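Local structure of CptN Toxin (Eubacterium rectale DSM 17629, 4RMO) at residues A[131-136]-A[141-146]. The protein acts as the toxin of a type III toxin-antitoxin system, binding its pseudoknotted antitoxin RNA, and is probably an endoribonuclease linked to bacteriophage resistance. Residues are numbered along the deposited sequence; the frame is centred on the assembly and turned at random.
With nucleotides of chain B.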
loop_
_atom_site.group_PDB
_atom_site.type_symbol
_atom_site.label_atom_id
_atom_site.label_comp_id
_atom_site.label_asym_id
_atom_site.label_seq_id
_atom_site.Cartn_x
_atom_site.Cartn_y
_atom_site.Cartn_z
ATOM N N GLY A 131 -0.318 22.297 -7.420
ATOM C CA GLY A 131 -1.661 22.501 -7.970
ATOM C C GLY A 131 -2.283 23.765 -7.432
ATOM O O GLY A 131 -2.926 24.510 -8.158
HETATM N N MSE A 132 -2.097 23.970 -6.151
HETATM C CA MSE A 132 -2.599 25.132 -5.484
HETATM C C MSE A 132 -1.866 26.429 -5.889
HETATM O O MSE A 132 -2.511 27.447 -6.124
HETATM C CB MSE A 132 -2.462 24.922 -3.980
HETATM C CG MSE A 132 -3.482 23.918 -3.440
HETATM SE SE MSE A 132 -3.171 23.462 -1.731
HETATM C CE MSE A 132 -3.794 24.843 -0.910
ATOM N N LEU A 133 -0.536 26.365 -6.006
ATOM C CA LEU A 133 0.236 27.498 -6.497
ATOM C C LEU A 133 -0.223 27.935 -7.893
ATOM O O LEU A 133 -0.357 29.108 -8.152
ATOM C CB LEU A 133 1.735 27.150 -6.554
ATOM C CG LEU A 133 2.384 26.945 -5.195
ATOM C CD1 LEU A 133 3.852 26.500 -5.366
ATOM C CD2 LEU A 133 2.302 28.233 -4.388
ATOM N N LYS A 134 -0.409 26.973 -8.800
ATOM C CA LYS A 134 -0.845 27.232 -10.158
ATOM C C LYS A 134 -2.190 27.938 -10.202
ATOM O O LYS A 134 -2.524 28.541 -11.206
ATOM C CB LYS A 134 -0.930 25.930 -10.929
ATOM C CG LYS A 134 0.344 25.576 -11.675
ATOM C CD LYS A 134 0.420 24.075 -11.899
ATOM C CE LYS A 134 1.258 23.777 -13.131
ATOM N NZ LYS A 134 0.869 22.506 -13.786
ATOM N N ARG A 135 -2.979 27.793 -9.134
ATOM C CA ARG A 135 -4.295 28.405 -9.039
ATOM C C ARG A 135 -4.299 29.643 -8.197
ATOM O O ARG A 135 -5.357 30.141 -7.824
ATOM C CB ARG A 135 -5.305 27.394 -8.473
ATOM C CG ARG A 135 -5.740 26.511 -9.598
ATOM C CD ARG A 135 -6.790 25.608 -9.149
ATOM N NE ARG A 135 -8.097 26.265 -9.079
ATOM C CZ ARG A 135 -8.893 26.531 -10.126
ATOM N NH1 ARG A 135 -8.489 26.289 -11.379
ATOM N NH2 ARG A 135 -10.086 27.046 -9.890
ATOM N N GLY A 136 -3.116 30.148 -7.931
ATOM C CA GLY A 136 -3.023 31.446 -7.322
ATOM C C GLY A 136 -3.039 31.431 -5.827
ATOM O O GLY A 136 -3.047 32.493 -5.215
ATOM N N PRO A 141 3.407 35.697 2.051
ATOM C CA PRO A 141 3.370 36.877 1.228
ATOM C C PRO A 141 4.617 37.026 0.390
ATOM O O PRO A 141 4.756 38.015 -0.333
ATOM C CB PRO A 141 3.222 38.043 2.256
ATOM C CG PRO A 141 3.656 37.489 3.587
ATOM C CD PRO A 141 3.552 35.978 3.496
ATOM N N THR A 142 5.564 36.089 0.521
ATOM C CA THR A 142 6.862 36.191 -0.119
ATOM C C THR A 142 7.077 34.908 -0.846
ATOM O O THR A 142 7.966 34.125 -0.568
ATOM C CB THR A 142 7.969 36.385 0.926
ATOM O OG1 THR A 142 7.747 35.498 2.031
ATOM C CG2 THR A 142 7.920 37.834 1.422
ATOM N N GLN A 143 6.295 34.750 -1.851
ATOM C CA GLN A 143 6.291 33.538 -2.584
ATOM C C GLN A 143 7.037 33.675 -3.922
ATOM O O GLN A 143 6.799 34.618 -4.657
ATOM C CB GLN A 143 4.852 33.234 -2.814
ATOM C CG GLN A 143 4.645 31.883 -3.338
ATOM C CD GLN A 143 3.577 31.209 -2.548
ATOM O OE1 GLN A 143 2.448 31.147 -3.007
ATOM N NE2 GLN A 143 3.916 30.720 -1.355
ATOM N N PRO A 144 7.931 32.741 -4.251
ATOM C CA PRO A 144 8.646 32.836 -5.535
ATOM C C PRO A 144 7.709 32.831 -6.703
ATOM O O PRO A 144 6.697 32.125 -6.667
ATOM C CB PRO A 144 9.489 31.574 -5.598
ATOM C CG PRO A 144 9.257 30.837 -4.372
ATOM C CD PRO A 144 8.387 31.627 -3.438
ATOM N N ASP A 145 8.106 33.522 -7.772
ATOM C CA ASP A 145 7.324 33.597 -9.014
ATOM C C ASP A 145 7.728 32.487 -9.935
ATOM O O ASP A 145 8.520 32.654 -10.873
ATOM C CB ASP A 145 7.515 34.964 -9.664
ATOM C CG ASP A 145 6.559 35.211 -10.826
ATOM O OD1 ASP A 145 5.880 34.284 -11.326
ATOM O OD2 ASP A 145 6.555 36.351 -11.275
ATOM N N ILE A 146 7.214 31.314 -9.622
ATOM C CA ILE A 146 7.587 30.118 -10.379
ATOM C C ILE A 146 7.019 30.106 -11.814
ATOM O O ILE A 146 7.643 29.514 -12.718
ATOM C CB ILE A 146 7.199 28.821 -9.647
ATOM C CG1 ILE A 146 5.704 28.784 -9.312
ATOM C CG2 ILE A 146 8.012 28.698 -8.375
ATOM C CD1 ILE A 146 5.233 27.405 -8.873
ATOM P P A B 27 -2.498 21.523 -14.998
ATOM O OP1 A B 27 -1.723 20.392 -15.630
ATOM O OP2 A B 27 -1.851 22.856 -14.798
ATOM O "O5'" A B 27 -3.860 21.771 -15.780
ATOM C "C5'" A B 27 -4.497 20.722 -16.540
ATOM C "C4'" A B 27 -5.950 21.080 -16.781
ATOM O "O4'" A B 27 -6.698 21.018 -15.526
ATOM C "C3'" A B 27 -6.212 22.477 -17.351
ATOM O "O3'" A B 27 -7.405 22.506 -18.138
ATOM C "C2'" A B 27 -6.477 23.293 -16.093
ATOM O "O2'" A B 27 -7.269 24.440 -16.285
ATOM C "C1'" A B 27 -7.268 22.287 -15.256
ATOM N N9 A B 27 -7.154 22.516 -13.833
ATOM C C8 A B 27 -5.977 22.589 -13.130
ATOM N N7 A B 27 -6.144 22.749 -11.841
ATOM C C5 A B 27 -7.520 22.739 -11.679
ATOM C C6 A B 27 -8.330 22.854 -10.550
ATOM N N6 A B 27 -7.853 22.986 -9.314
ATOM N N1 A B 27 -9.667 22.844 -10.730
ATOM C C2 A B 27 -10.146 22.656 -11.960
ATOM N N3 A B 27 -9.483 22.520 -13.107
ATOM C C4 A B 27 -8.156 22.589 -12.897
ATOM P P G B 3 10.916 35.047 9.557
ATOM O OP1 G B 3 10.526 35.620 10.829
ATOM O OP2 G B 3 11.239 33.585 9.486
ATOM O "O5'" G B 3 9.833 35.246 8.422
ATOM C "C5'" G B 3 9.354 36.544 8.061
ATOM C "C4'" G B 3 8.643 36.468 6.725
ATOM O "O4'" G B 3 9.594 36.016 5.719
ATOM C "C3'" G B 3 7.497 35.474 6.636
ATOM O "O3'" G B 3 6.252 36.051 7.033
ATOM C "C2'" G B 3 7.466 35.167 5.150
ATOM O "O2'" G B 3 6.766 36.127 4.387
ATOM C "C1'" G B 3 8.953 35.152 4.809
ATOM N N9 G B 3 9.547 33.822 4.936
ATOM C C8 G B 3 10.124 33.280 6.054
ATOM N N7 G B 3 10.510 32.046 5.886
ATOM C C5 G B 3 10.191 31.764 4.566
ATOM C C6 G B 3 10.379 30.587 3.815
ATOM O O6 G B 3 10.925 29.538 4.158
ATOM N N1 G B 3 9.905 30.728 2.512
ATOM C C2 G B 3 9.291 31.846 2.016
ATOM N N2 G B 3 8.869 31.778 0.747
ATOM N N3 G B 3 9.104 32.953 2.713
ATOM C C4 G B 3 9.590 32.847 3.968
ATOM P P A B 7 -9.074 25.482 1.766
ATOM O OP1 A B 7 -9.468 26.501 2.759
ATOM O OP2 A B 7 -9.439 24.059 1.922
ATOM O "O5'" A B 7 -9.665 25.900 0.367
ATOM C "C5'" A B 7 -9.458 27.219 -0.123
ATOM C "C4'" A B 7 -9.281 27.189 -1.618
ATOM O "O4'" A B 7 -7.958 26.718 -1.947
ATOM C "C3'" A B 7 -10.190 26.281 -2.433
ATOM O "O3'" A B 7 -11.479 26.861 -2.641
ATOM C "C2'" A B 7 -9.407 26.175 -3.735
ATOM O "O2'" A B 7 -9.576 27.292 -4.581
ATOM C "C1'" A B 7 -7.958 26.119 -3.228
ATOM N N9 A B 7 -7.435 24.758 -3.078
ATOM C C8 A B 7 -7.418 24.015 -1.921
ATOM N N7 A B 7 -6.972 22.798 -2.081
ATOM C C5 A B 7 -6.622 22.748 -3.420
ATOM C C6 A B 7 -6.067 21.733 -4.197
ATOM N N6 A B 7 -5.751 20.528 -3.710
ATOM N N1 A B 7 -5.849 21.990 -5.507
ATOM C C2 A B 7 -6.181 23.205 -5.984
ATOM N N3 A B 7 -6.730 24.237 -5.347
ATOM C C4 A B 7 -6.913 23.944 -4.049
#
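Leu133 meets the chain after helix 116-134 with its two methyl branches, a worked example of a small apolar contact set among residues that contact RNA. Met132, one position earlier and present as selenomethionine, faces the nucleic acid instead: CG lies 3.4 Å from C5 of A7 of chain B, and the bend at chi3 (78°) folds the selenium and CE back along the same adenine.

In Leu133, CG stands anti to the carbonyl carbon (chi1 -68°), and the CB bond points at segment 141-146. There the branches divide: CD1 touches CD1 of Ile146 at 3.9 Å, the two side chains crossing at about a right angle, while CD2 packs against the end of the Gln143 side chain. Ile146 also rests on Phe93 and Pro94 of strand 93-96, and Leu133 on Phe139 of the intervening loop, so the helix end and the loop share an apolar patch.

Lys134 runs extended beyond CG to the phosphate of A27 of chain B, where NZ donates a hydrogen bond to OP2 at 2.9 Å. Gly136, at positive phi, is the C-prime residue of the Schellman motif that ends the helix, its N bonded to Leu133 O at 3.0 Å.

Beyond the turn, Thr142 binds G3 of chain B at both base and ribose: the guanine N2 donates to Thr142 O at 2.8 Å with a nearly straight angle of 167°, and OG1 and the ribose O2' share a hydrogen bond of 2.6 Å. Asp145 turns inward, its OD1 capping helix 146-153 at Lys148 N.

The chemistry thus separates tasks: dispersion joins helix to loop across a modest 134 Å², whereas the Lys134 side chain and Thr142 bond to the RNA, consistent with helix end and loop each holding its own nucleotides of the antitoxin.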